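Local coordinates for paternally-expressed GENE 3 protein (Homo sapiens, PDB 4BHX) that dimerises through its SCAN domain to control gene expression, mediates between p53 and BAX in neuronal death, and activates NF-kappa-B with TRAF2, at residues R14-V19 / I29-L34; I49-V54 / E76-L81; Q57-I62 / P68-K73. One frame throughout, in Å; residues are numbered along the deposited sequence. Where two conformers were deposited one is given.

Contact 1: R14-V19 / I29-L34; sequences RNLIYV and IKLRNL. With EDO (1,2-ethanediol), chain M; EDO (1,2-ethanediol), chain N.
In this all-helical SCAN domain, Leu16 leaves the end of helix 6-15 and leans on Leu31 of helix 24-39. Leu16 is the first residue after the helix with a non-helical backbone, and its CA lies 7.6 Å from the CA of Leu31. The contact is purely apolar. No hydrogen bond joins the two segments.

Leu16 carries one side of the contact almost alone. Its CG stands opposite the backbone N (chi1 -171°), and the two methyls fork toward different residues of the helix. CD2 of Leu16 meets CD2 of Leu31 at 3.6 Å. It also lies 3.9 Å from CG of Leu31, so the methyl rests against the branch of that leucine and not on one methyl alone. The two side chains cross at a slant. On the neighbouring residue, CD2 of Leu16 approaches CB of Lys30 at 4.2 Å. The other methyl, CD1 of Leu16, looks toward CD1 of Leu34 at 4.3 Å, a looser touch.

Lys30, Leu31 and Leu34 lie within little more than one turn of helix 24-39. In the SCAN fold they face the C-terminal end of helix 6-15 and the residue that follows it. Leu31 and Leu34 on Phe13, and Leu34 on Phe9, extend the apolar packing back along helix 6-15. Leu34 also touches the Arg12 side chain. Arg14 faces away from the contact and forms a salt bridge with Glu56.

The seam lies at the surface. A 1,2-ethanediol, probably from the crystallisation liquor, has C1 at 3.7 Å from CD1 of Leu16, and its O1 lies 3.6 Å from CG2 of Val19. It gives only a weak hydrogen bond to the O of Asn15. A second diol hydrogen-bonds through O1 to OD1 of Asn33 at 3.0 Å, beside Arg32.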
loop_
_atom_site.group_PDB
_atom_site.type_symbol
_atom_site.label_atom_id
_atom_site.label_comp_id
_atom_site.label_asym_id
_atom_site.label_seq_id
_atom_site.Cartn_x
_atom_site.Cartn_y
_atom_site.Cartn_z
ATOM N N ARG A 14 -1.706 -2.157 -8.189
ATOM C CA ARG A 14 -0.932 -1.049 -8.718
ATOM C C ARG A 14 -0.193 -1.354 -10.024
ATOM O O ARG A 14 0.074 -0.425 -10.792
ATOM C CB ARG A 14 0.050 -0.599 -7.670
ATOM C CG ARG A 14 -0.510 0.086 -6.451
ATOM C CD ARG A 14 -1.323 1.322 -6.824
ATOM N NE ARG A 14 -1.921 1.983 -5.636
ATOM C CZ ARG A 14 -3.062 2.689 -5.656
ATOM N NH1 ARG A 14 -3.771 2.831 -6.775
ATOM N NH2 ARG A 14 -3.514 3.215 -4.550
ATOM N N ASN A 15 0.152 -2.618 -10.287
ATOM C CA ASN A 15 1.000 -2.960 -11.433
ATOM C C ASN A 15 0.240 -3.561 -12.568
ATOM O O ASN A 15 0.784 -3.736 -13.615
ATOM C CB ASN A 15 2.148 -3.960 -11.081
ATOM C CG ASN A 15 3.019 -3.538 -9.917
ATOM O OD1 ASN A 15 3.767 -4.383 -9.366
ATOM N ND2 ASN A 15 2.984 -2.304 -9.552
ATOM N N LEU A 16 -1.041 -3.832 -12.414
ATOM C CA LEU A 16 -1.846 -4.351 -13.512
ATOM C C LEU A 16 -1.829 -3.386 -14.681
ATOM O O LEU A 16 -1.870 -2.214 -14.466
ATOM C CB LEU A 16 -3.291 -4.504 -13.086
ATOM C CG LEU A 16 -4.133 -5.227 -14.102
ATOM C CD1 LEU A 16 -3.917 -6.702 -13.915
ATOM C CD2 LEU A 16 -5.589 -4.930 -14.006
ATOM N N ILE A 17 -1.725 -3.914 -15.898
ATOM C CA ILE A 17 -1.669 -3.153 -17.163
ATOM C C ILE A 17 -2.961 -3.350 -17.947
ATOM O O ILE A 17 -3.609 -4.390 -17.858
ATOM C CB ILE A 17 -0.516 -3.681 -18.035
ATOM C CG1 ILE A 17 0.808 -3.584 -17.294
ATOM C CG2 ILE A 17 -0.394 -2.966 -19.369
ATOM C CD1 ILE A 17 1.095 -2.251 -16.707
ATOM N N TYR A 18 -3.308 -2.366 -18.762
ATOM C CA TYR A 18 -4.465 -2.451 -19.601
ATOM C C TYR A 18 -4.091 -3.308 -20.848
ATOM O O TYR A 18 -3.202 -2.925 -21.608
ATOM C CB TYR A 18 -4.883 -1.032 -20.041
ATOM C CG TYR A 18 -6.173 -1.045 -20.732
ATOM C CD1 TYR A 18 -7.330 -1.030 -20.020
ATOM C CD2 TYR A 18 -6.248 -1.178 -22.120
ATOM C CE1 TYR A 18 -8.555 -1.093 -20.654
ATOM C CE2 TYR A 18 -7.448 -1.285 -22.763
ATOM C CZ TYR A 18 -8.601 -1.222 -22.003
ATOM O OH TYR A 18 -9.787 -1.228 -22.593
ATOM N N VAL A 19 -4.800 -4.412 -21.046
ATOM C CA VAL A 19 -4.572 -5.321 -22.165
ATOM C C VAL A 19 -5.863 -5.205 -23.053
ATOM O O VAL A 19 -6.965 -5.594 -22.666
ATOM C CB VAL A 19 -4.325 -6.772 -21.669
ATOM C CG1 VAL A 19 -4.114 -7.718 -22.831
ATOM C CG2 VAL A 19 -3.121 -6.862 -20.702
ATOM N N ILE A 29 -13.228 -5.560 -13.591
ATOM C CA ILE A 29 -13.482 -6.677 -12.666
ATOM C C ILE A 29 -12.179 -7.044 -11.943
ATOM O O ILE A 29 -12.177 -7.242 -10.739
ATOM C CB ILE A 29 -14.121 -7.867 -13.409
ATOM C CG1 ILE A 29 -15.565 -7.497 -13.835
ATOM C CG2 ILE A 29 -14.201 -9.112 -12.519
ATOM C CD1 ILE A 29 -16.151 -8.470 -14.850
ATOM N N LYS A 30 -11.082 -7.155 -12.695
ATOM C CA LYS A 30 -9.788 -7.512 -12.135
ATOM C C LYS A 30 -9.279 -6.493 -11.120
ATOM O O LYS A 30 -8.817 -6.839 -10.011
ATOM C CB LYS A 30 -8.739 -7.612 -13.213
ATOM C CG LYS A 30 -8.941 -8.754 -14.149
ATOM C CD LYS A 30 -8.206 -8.432 -15.437
ATOM C CE LYS A 30 -6.972 -9.248 -15.668
ATOM N NZ LYS A 30 -7.253 -10.240 -16.744
ATOM N N LEU A 31 -9.326 -5.242 -11.518
ATOM C CA LEU A 31 -8.915 -4.184 -10.607
ATOM C C LEU A 31 -9.703 -4.174 -9.303
ATOM O O LEU A 31 -9.165 -3.946 -8.219
ATOM C CB LEU A 31 -9.028 -2.808 -11.312
ATOM C CG LEU A 31 -7.944 -2.399 -12.310
ATOM C CD1 LEU A 31 -8.277 -1.056 -12.998
ATOM C CD2 LEU A 31 -6.587 -2.360 -11.630
ATOM N N ARG A 32 -11.003 -4.309 -9.408
ATOM C CA ARG A 32 -11.817 -4.385 -8.235
ATOM C C ARG A 32 -11.453 -5.544 -7.328
ATOM O O ARG A 32 -11.306 -5.354 -6.168
ATOM C CB ARG A 32 -13.302 -4.547 -8.565
ATOM C CG ARG A 32 -14.005 -3.274 -8.906
ATOM C CD ARG A 32 -15.540 -3.487 -8.901
ATOM N NE ARG A 32 -16.185 -2.241 -9.340
ATOM C CZ ARG A 32 -17.096 -2.133 -10.305
ATOM N NH1 ARG A 32 -17.532 -3.208 -10.969
ATOM N NH2 ARG A 32 -17.589 -0.941 -10.598
ATOM N N ASN A 33 -11.361 -6.742 -7.878
ATOM C CA ASN A 33 -10.909 -7.945 -7.104
ATOM C C ASN A 33 -9.574 -7.728 -6.402
ATOM O O ASN A 33 -9.455 -7.981 -5.200
ATOM C CB ASN A 33 -10.836 -9.130 -8.021
ATOM C CG ASN A 33 -12.204 -9.631 -8.432
ATOM O OD1 ASN A 33 -13.152 -9.444 -7.693
ATOM N ND2 ASN A 33 -12.307 -10.286 -9.564
ATOM N N LEU A 34 -8.574 -7.206 -7.128
ATOM C CA LEU A 34 -7.261 -6.918 -6.549
ATOM C C LEU A 34 -7.328 -5.927 -5.420
ATOM O O LEU A 34 -6.707 -6.123 -4.376
ATOM C CB LEU A 34 -6.254 -6.476 -7.607
ATOM C CG LEU A 34 -5.948 -7.530 -8.685
ATOM C CD1 LEU A 34 -5.226 -6.876 -9.872
ATOM C CD2 LEU A 34 -5.141 -8.688 -8.088
HETATM C C1 EDO M . -1.317 -6.962 -16.541
HETATM O O1 EDO M . -2.222 -7.789 -17.351
HETATM C C2 EDO M . -0.187 -7.704 -15.812
HETATM O O2 EDO M . 0.714 -6.793 -15.122
HETATM C C1 EDO N . -16.029 -6.833 -7.279
HETATM O O1 EDO N . -15.552 -7.763 -8.265
HETATM C C2 EDO N . -17.347 -7.277 -6.663
HETATM O O2 EDO N . -17.176 -8.571 -6.071
#

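Contact 2: I49-V54 / E76-L81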
loop_
_atom_site.group_PDB
_atom_site.type_symbol
_atom_site.label_atom_id
_atom_site.label_comp_id
_atom_site.label_asym_id
_atom_site.label_seq_id
_atom_site.Cartn_x
_atom_site.Cartn_y
_atom_site.Cartn_z
ATOM N N ILE A 49 -9.014 2.159 6.415
ATOM C CA ILE A 49 -8.723 2.189 5.006
ATOM C C ILE A 49 -8.038 3.500 4.639
ATOM O O ILE A 49 -7.034 3.497 3.968
ATOM C CB ILE A 49 -9.997 1.952 4.160
ATOM C CG1 ILE A 49 -10.399 0.490 4.242
ATOM C CG2 ILE A 49 -9.760 2.290 2.684
ATOM C CD1 ILE A 49 -11.843 0.279 3.852
ATOM N N ILE A 50 -8.554 4.608 5.102
ATOM C CA ILE A 50 -7.936 5.901 4.874
ATOM C C ILE A 50 -6.513 5.964 5.400
ATOM O O ILE A 50 -5.608 6.425 4.740
ATOM C CB ILE A 50 -8.820 7.032 5.441
ATOM C CG1 ILE A 50 -10.139 7.084 4.646
ATOM C CG2 ILE A 50 -8.070 8.349 5.481
ATOM C CD1 ILE A 50 -10.147 7.793 3.309
ATOM N N GLU A 51 -6.296 5.425 6.580
ATOM C CA GLU A 51 -4.960 5.370 7.112
ATOM C C GLU A 51 -3.970 4.560 6.298
ATOM O O GLU A 51 -2.788 5.001 6.142
ATOM C CB GLU A 51 -4.999 4.857 8.524
ATOM C CG GLU A 51 -5.675 5.825 9.441
ATOM C CD GLU A 51 -4.799 7.000 9.800
ATOM O OE1 GLU A 51 -3.675 7.144 9.297
ATOM O OE2 GLU A 51 -5.251 7.792 10.602
ATOM N N LEU A 52 -4.416 3.450 5.741
ATOM C CA LEU A 52 -3.603 2.692 4.797
ATOM C C LEU A 52 -3.229 3.517 3.529
ATOM O O LEU A 52 -2.128 3.359 2.988
ATOM C CB LEU A 52 -4.248 1.387 4.345
ATOM C CG LEU A 52 -4.369 0.325 5.465
ATOM C CD1 LEU A 52 -5.185 -0.838 4.949
ATOM C CD2 LEU A 52 -2.998 -0.143 5.920
ATOM N N LEU A 53 -4.159 4.347 3.043
ATOM C CA LEU A 53 -3.891 5.149 1.853
ATOM C C LEU A 53 -2.893 6.252 2.177
ATOM O O LEU A 53 -2.008 6.571 1.367
ATOM C CB LEU A 53 -5.181 5.815 1.384
ATOM C CG LEU A 53 -6.239 4.808 1.057
ATOM C CD1 LEU A 53 -7.580 5.468 0.740
ATOM C CD2 LEU A 53 -5.735 4.012 -0.108
ATOM N N VAL A 54 -3.033 6.852 3.339
ATOM C CA VAL A 54 -2.087 7.850 3.800
ATOM C C VAL A 54 -0.690 7.214 3.965
ATOM O O VAL A 54 0.320 7.744 3.484
ATOM C CB VAL A 54 -2.546 8.514 5.101
ATOM C CG1 VAL A 54 -1.447 9.366 5.733
ATOM C CG2 VAL A 54 -3.783 9.335 4.898
ATOM N N GLU A 76 4.398 -0.441 10.371
ATOM C CA GLU A 76 3.173 -1.014 9.844
ATOM C C GLU A 76 2.039 -0.013 9.873
ATOM O O GLU A 76 1.002 -0.298 9.290
ATOM C CB GLU A 76 2.803 -2.365 10.487
ATOM C CG GLU A 76 1.998 -2.291 11.763
ATOM C CD GLU A 76 2.818 -1.745 12.897
ATOM O OE1 GLU A 76 3.819 -2.414 13.230
ATOM O OE2 GLU A 76 2.486 -0.654 13.435
ATOM N N ASN A 77 2.246 1.142 10.509
ATOM C CA ASN A 77 1.364 2.298 10.370
ATOM C C ASN A 77 2.041 3.699 10.384
ATOM O O ASN A 77 3.236 3.815 10.573
ATOM C CB ASN A 77 0.256 2.219 11.393
ATOM C CG ASN A 77 0.741 2.489 12.797
ATOM O OD1 ASN A 77 1.674 3.244 13.021
ATOM N ND2 ASN A 77 0.094 1.856 13.760
ATOM N N CYS A 78 1.284 4.758 10.190
ATOM C CA CYS A 78 1.884 6.086 10.020
ATOM C C CYS A 78 2.594 6.579 11.238
ATOM O O CYS A 78 3.650 7.177 11.132
ATOM C CB CYS A 78 0.874 7.152 9.668
ATOM S SG CYS A 78 0.285 6.897 7.979
ATOM N N GLU A 79 1.952 6.420 12.393
ATOM C CA GLU A 79 2.472 6.920 13.637
ATOM C C GLU A 79 3.871 6.439 13.891
ATOM O O GLU A 79 4.742 7.169 14.330
ATOM C CB GLU A 79 1.533 6.474 14.768
ATOM C CG GLU A 79 0.706 7.642 15.197
ATOM C CD GLU A 79 1.567 8.610 15.957
ATOM O OE1 GLU A 79 2.475 8.116 16.655
ATOM O OE2 GLU A 79 1.339 9.832 15.848
ATOM N N LYS A 80 4.034 5.181 13.613
ATOM C CA LYS A 80 5.271 4.537 13.744
ATOM C C LYS A 80 6.258 5.311 12.885
ATOM O O LYS A 80 7.225 5.894 13.403
ATOM C CB LYS A 80 5.063 3.174 13.221
ATOM C CG LYS A 80 6.077 2.162 13.612
ATOM C CD LYS A 80 5.323 0.870 13.936
ATOM C CE LYS A 80 6.274 -0.288 14.203
ATOM N NZ LYS A 80 5.998 -1.484 13.353
ATOM N N LEU A 81 5.943 5.373 11.581
ATOM C CA LEU A 81 6.792 5.978 10.558
ATOM C C LEU A 81 7.244 7.349 10.990
ATOM O O LEU A 81 8.418 7.670 10.852
ATOM C CB LEU A 81 6.022 6.027 9.179
ATOM C CG LEU A 81 6.698 6.658 7.949
ATOM C CD1 LEU A 81 7.988 5.962 7.622
ATOM C CD2 LEU A 81 5.788 6.697 6.706
HETATM O O HOH W 1 -1.123 4.673 9.012
#
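Cys78, in the first turn of helix 78-85, points its thiol at helix 46-61, where Val54 and Glu51 meet it. The tight part is small. CG1 of Val54 lies 3.8 Å from SG of Cys78, an apolar touch. The Val54 chi1 of 169° puts CG1 anti to the backbone N, and this is the methyl that meets SG. SG also stands 4.1 Å from the O of Glu51, one turn earlier on helix 46-61.

The other side is loose and wet. Glu51 is exposed, and its chain bends at chi2 (-77°). Its OE1 still comes no nearer than 4.2 Å to SG of Cys78. No direct hydrogen bond crosses the contact. Water 1 bridges the helices instead. It accepts from N of Cys78 at 2.7 Å and donates, weakly, to O of Glu51 at 3.3 Å. In this way it serves an amide at the start of helix 78-85.

Asn77 is the N-cap of that helix. Its OD1 accepts from N of Lys80 at 3.1 Å, with an N-H...O angle of 166°. The cap probably steadies the first turn, from which Cys78 projects. Glu76 and Lys80 are modelled as a salt bridge, but their separation is too short to be trusted in detail.

In the SCAN fold the contact joins the middle of helix 46-61 to the N-terminal end of helix 78-85. Cys78 touches Leu55 as well, and Leu81, one turn further on, packs on Leu55 from its own buried position.

Contact 3: Q57-I62 / P68-K73; sequences QYLTII and PWVRAK. With EDO (1,2-ethanediol), chain J; EDO (1,2-ethanediol), chain G.
Val70 of helix 67-73 packs on Leu59 and Ile62 near the C-terminal end of helix 46-61. Along 68-73, Pro68 comes first. It does not reach the other segment, and its O accepts from N of Ala72 at 2.9 Å. The bond modelled from this O to a 1,2-ethanediol is too short to rely on. Trp69 turns elsewhere, to a T-shaped stack with Tyr88.

Val70 carries the contact on this side, and both its methyls are used. CG1, placed opposite the backbone N (chi1 166°), meets CD2 of Leu59 at 3.8 Å. CG2 approaches CG2 of Ile62 at 4.2 Å. Val70 and Ile62 are buried. The interface has no hydrogen bond across it.

In Arg71, chi1 of 81° holds CG between the backbone N and the carbonyl carbon, where it borders the same doubtfully placed diol, as does Ala72. A second diol lies beside Leu59, Ile62 and NH2 of Arg71; its bond to O of Leu59 is doubtful. Lys73 ends the segment, its N bonded to O of Trp69 at 3.0 Å.

The two helices follow each other in the chain, joined by a short link. Helix 78-85 packs against both, and Pro75 touches Val70 from the loop before it.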
loop_
_atom_site.group_PDB
_atom_site.type_symbol
_atom_site.label_atom_id
_atom_site.label_comp_id
_atom_site.label_asym_id
_atom_site.label_seq_id
_atom_site.Cartn_x
_atom_site.Cartn_y
_atom_site.Cartn_z
ATOM N N GLN A 57 0.940 6.577 0.497
ATOM C CA GLN A 57 1.463 7.841 -0.081
ATOM C C GLN A 57 2.728 8.317 0.656
ATOM O O GLN A 57 3.733 8.614 0.040
ATOM C CB GLN A 57 0.344 8.901 -0.163
ATOM C CG GLN A 57 0.851 10.188 -0.821
ATOM C CD GLN A 57 1.242 10.020 -2.249
ATOM O OE1 GLN A 57 0.700 9.169 -2.977
ATOM N NE2 GLN A 57 2.185 10.814 -2.682
ATOM N N TYR A 58 2.717 8.263 1.992
ATOM C CA TYR A 58 3.845 8.661 2.813
ATOM C C TYR A 58 5.098 7.873 2.463
ATOM O O TYR A 58 6.168 8.497 2.260
ATOM C CB TYR A 58 3.558 8.561 4.323
ATOM C CG TYR A 58 4.295 9.571 5.232
ATOM C CD1 TYR A 58 5.600 10.028 4.942
ATOM C CD2 TYR A 58 3.700 10.016 6.413
ATOM C CE1 TYR A 58 6.244 10.955 5.764
ATOM C CE2 TYR A 58 4.296 10.969 7.211
ATOM C CZ TYR A 58 5.594 11.404 6.909
ATOM O OH TYR A 58 6.170 12.334 7.733
ATOM N N LEU A 59 4.961 6.554 2.316
ATOM C CA LEU A 59 6.089 5.686 1.982
ATOM C C LEU A 59 6.745 6.107 0.643
ATOM O O LEU A 59 7.985 6.039 0.497
ATOM C CB LEU A 59 5.657 4.231 1.969
ATOM C CG LEU A 59 5.317 3.702 3.384
ATOM C CD1 LEU A 59 4.820 2.275 3.189
ATOM C CD2 LEU A 59 6.531 3.781 4.343
ATOM N N THR A 60 5.955 6.606 -0.308
ATOM C CA THR A 60 6.522 7.030 -1.557
ATOM C C THR A 60 7.287 8.367 -1.478
ATOM O O THR A 60 8.125 8.618 -2.312
ATOM C CB THR A 60 5.461 7.113 -2.672
ATOM O OG1 THR A 60 4.687 8.308 -2.499
ATOM C CG2 THR A 60 4.609 5.927 -2.660
ATOM N N ILE A 61 6.971 9.267 -0.571
ATOM C CA ILE A 61 7.596 10.547 -0.536
ATOM C C ILE A 61 8.806 10.626 0.411
ATOM O O ILE A 61 9.400 11.670 0.525
ATOM C CB ILE A 61 6.599 11.701 -0.274
ATOM C CG1 ILE A 61 6.040 11.712 1.139
ATOM C CG2 ILE A 61 5.513 11.602 -1.341
ATOM C CD1 ILE A 61 5.358 12.982 1.536
ATOM N N ILE A 62 9.143 9.514 1.080
ATOM C CA ILE A 62 10.309 9.497 2.014
ATOM C C ILE A 62 11.574 9.926 1.266
ATOM O O ILE A 62 11.856 9.395 0.214
ATOM C CB ILE A 62 10.536 8.040 2.587
ATOM C CG1 ILE A 62 9.334 7.565 3.365
ATOM C CG2 ILE A 62 11.772 7.935 3.485
ATOM C CD1 ILE A 62 8.768 8.644 4.274
ATOM N N PRO A 68 15.820 2.870 2.124
ATOM C CA PRO A 68 16.239 1.513 2.549
ATOM C C PRO A 68 16.028 1.238 4.044
ATOM O O PRO A 68 15.653 0.157 4.422
ATOM C CB PRO A 68 17.731 1.485 2.169
ATOM C CG PRO A 68 17.873 2.561 1.107
ATOM C CD PRO A 68 16.943 3.643 1.569
ATOM N N TRP A 69 16.280 2.223 4.866
ATOM C CA TRP A 69 16.081 2.128 6.304
ATOM C C TRP A 69 14.625 1.900 6.668
ATOM O O TRP A 69 14.273 0.961 7.403
ATOM C CB TRP A 69 16.501 3.422 6.912
ATOM C CG TRP A 69 17.947 3.725 6.688
ATOM C CD1 TRP A 69 18.580 4.097 5.481
ATOM C CD2 TRP A 69 18.970 3.698 7.683
ATOM N NE1 TRP A 69 19.930 4.282 5.725
ATOM C CE2 TRP A 69 20.189 4.037 7.054
ATOM C CE3 TRP A 69 18.979 3.412 9.049
ATOM C CZ2 TRP A 69 21.393 4.093 7.756
ATOM C CZ3 TRP A 69 20.192 3.459 9.731
ATOM C CH2 TRP A 69 21.365 3.816 9.084
ATOM N N VAL A 70 13.756 2.774 6.147
ATOM C CA VAL A 70 12.333 2.652 6.435
ATOM C C VAL A 70 11.796 1.327 6.033
ATOM O O VAL A 70 11.016 0.727 6.779
ATOM C CB VAL A 70 11.508 3.825 5.811
ATOM C CG1 VAL A 70 10.027 3.494 5.831
ATOM C CG2 VAL A 70 11.763 5.080 6.616
ATOM N N ARG A 71 12.222 0.811 4.907
ATOM C CA ARG A 71 11.751 -0.470 4.544
ATOM C C ARG A 71 12.401 -1.665 5.283
ATOM O O ARG A 71 11.763 -2.707 5.437
ATOM C CB ARG A 71 11.821 -0.658 3.070
ATOM C CG ARG A 71 13.129 -1.036 2.489
ATOM C CD ARG A 71 12.902 -1.623 1.104
ATOM N NE ARG A 71 12.313 -0.684 0.127
ATOM C CZ ARG A 71 12.982 0.140 -0.693
ATOM N NH1 ARG A 71 14.318 0.230 -0.683
ATOM N NH2 ARG A 71 12.294 0.897 -1.540
ATOM N N ALA A 72 13.636 -1.515 5.746
ATOM C CA ALA A 72 14.231 -2.583 6.546
ATOM C C ALA A 72 13.377 -2.703 7.788
ATOM O O ALA A 72 13.122 -3.793 8.254
ATOM C CB ALA A 72 15.681 -2.247 6.862
ATOM N N LYS A 73 12.904 -1.571 8.307
ATOM C CA LYS A 73 12.108 -1.514 9.502
ATOM C C LYS A 73 10.614 -1.915 9.358
ATOM O O LYS A 73 10.001 -2.339 10.345
ATOM C CB LYS A 73 12.146 -0.119 10.064
ATOM C CG LYS A 73 11.950 -0.106 11.558
ATOM C CD LYS A 73 13.212 -0.554 12.272
ATOM C CE LYS A 73 13.621 0.521 13.261
ATOM N NZ LYS A 73 13.083 0.317 14.656
HETATM C C1 EDO J . 16.924 -2.791 2.821
HETATM O O1 EDO J . 16.676 -1.412 2.996
HETATM C C2 EDO J . 15.593 -3.444 3.137
HETATM O O2 EDO J . 15.868 -4.769 3.569
HETATM C C1 EDO G . 8.628 2.846 -0.233
HETATM O O1 EDO G . 7.805 1.679 -0.031
HETATM C C2 EDO G . 9.726 3.066 0.796
HETATM O O2 EDO G . 9.616 4.412 1.271
#

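Contacts 2 and 3 form one connected unit. Their centres are about 12 Å apart, both use helix 46-61, and 57-62/68-73 is nested inside the loop closed by 49-54/76-81. Leu81 ties them together. Its CD2 lies 3.6 Å from CG of Tyr58, and its CD1 lies 3.7 Å from CG1 of Val70. Contact 1 stands apart. Its centre is about 23 Å from that of contact 2 and about 24 Å from that of contact 3, on the opposite side of the chain's centre. It precedes both along the chain, and helix 24-39 is followed directly by helix 46-61. All three lie within the SCAN domain, the part that enables dimerisation.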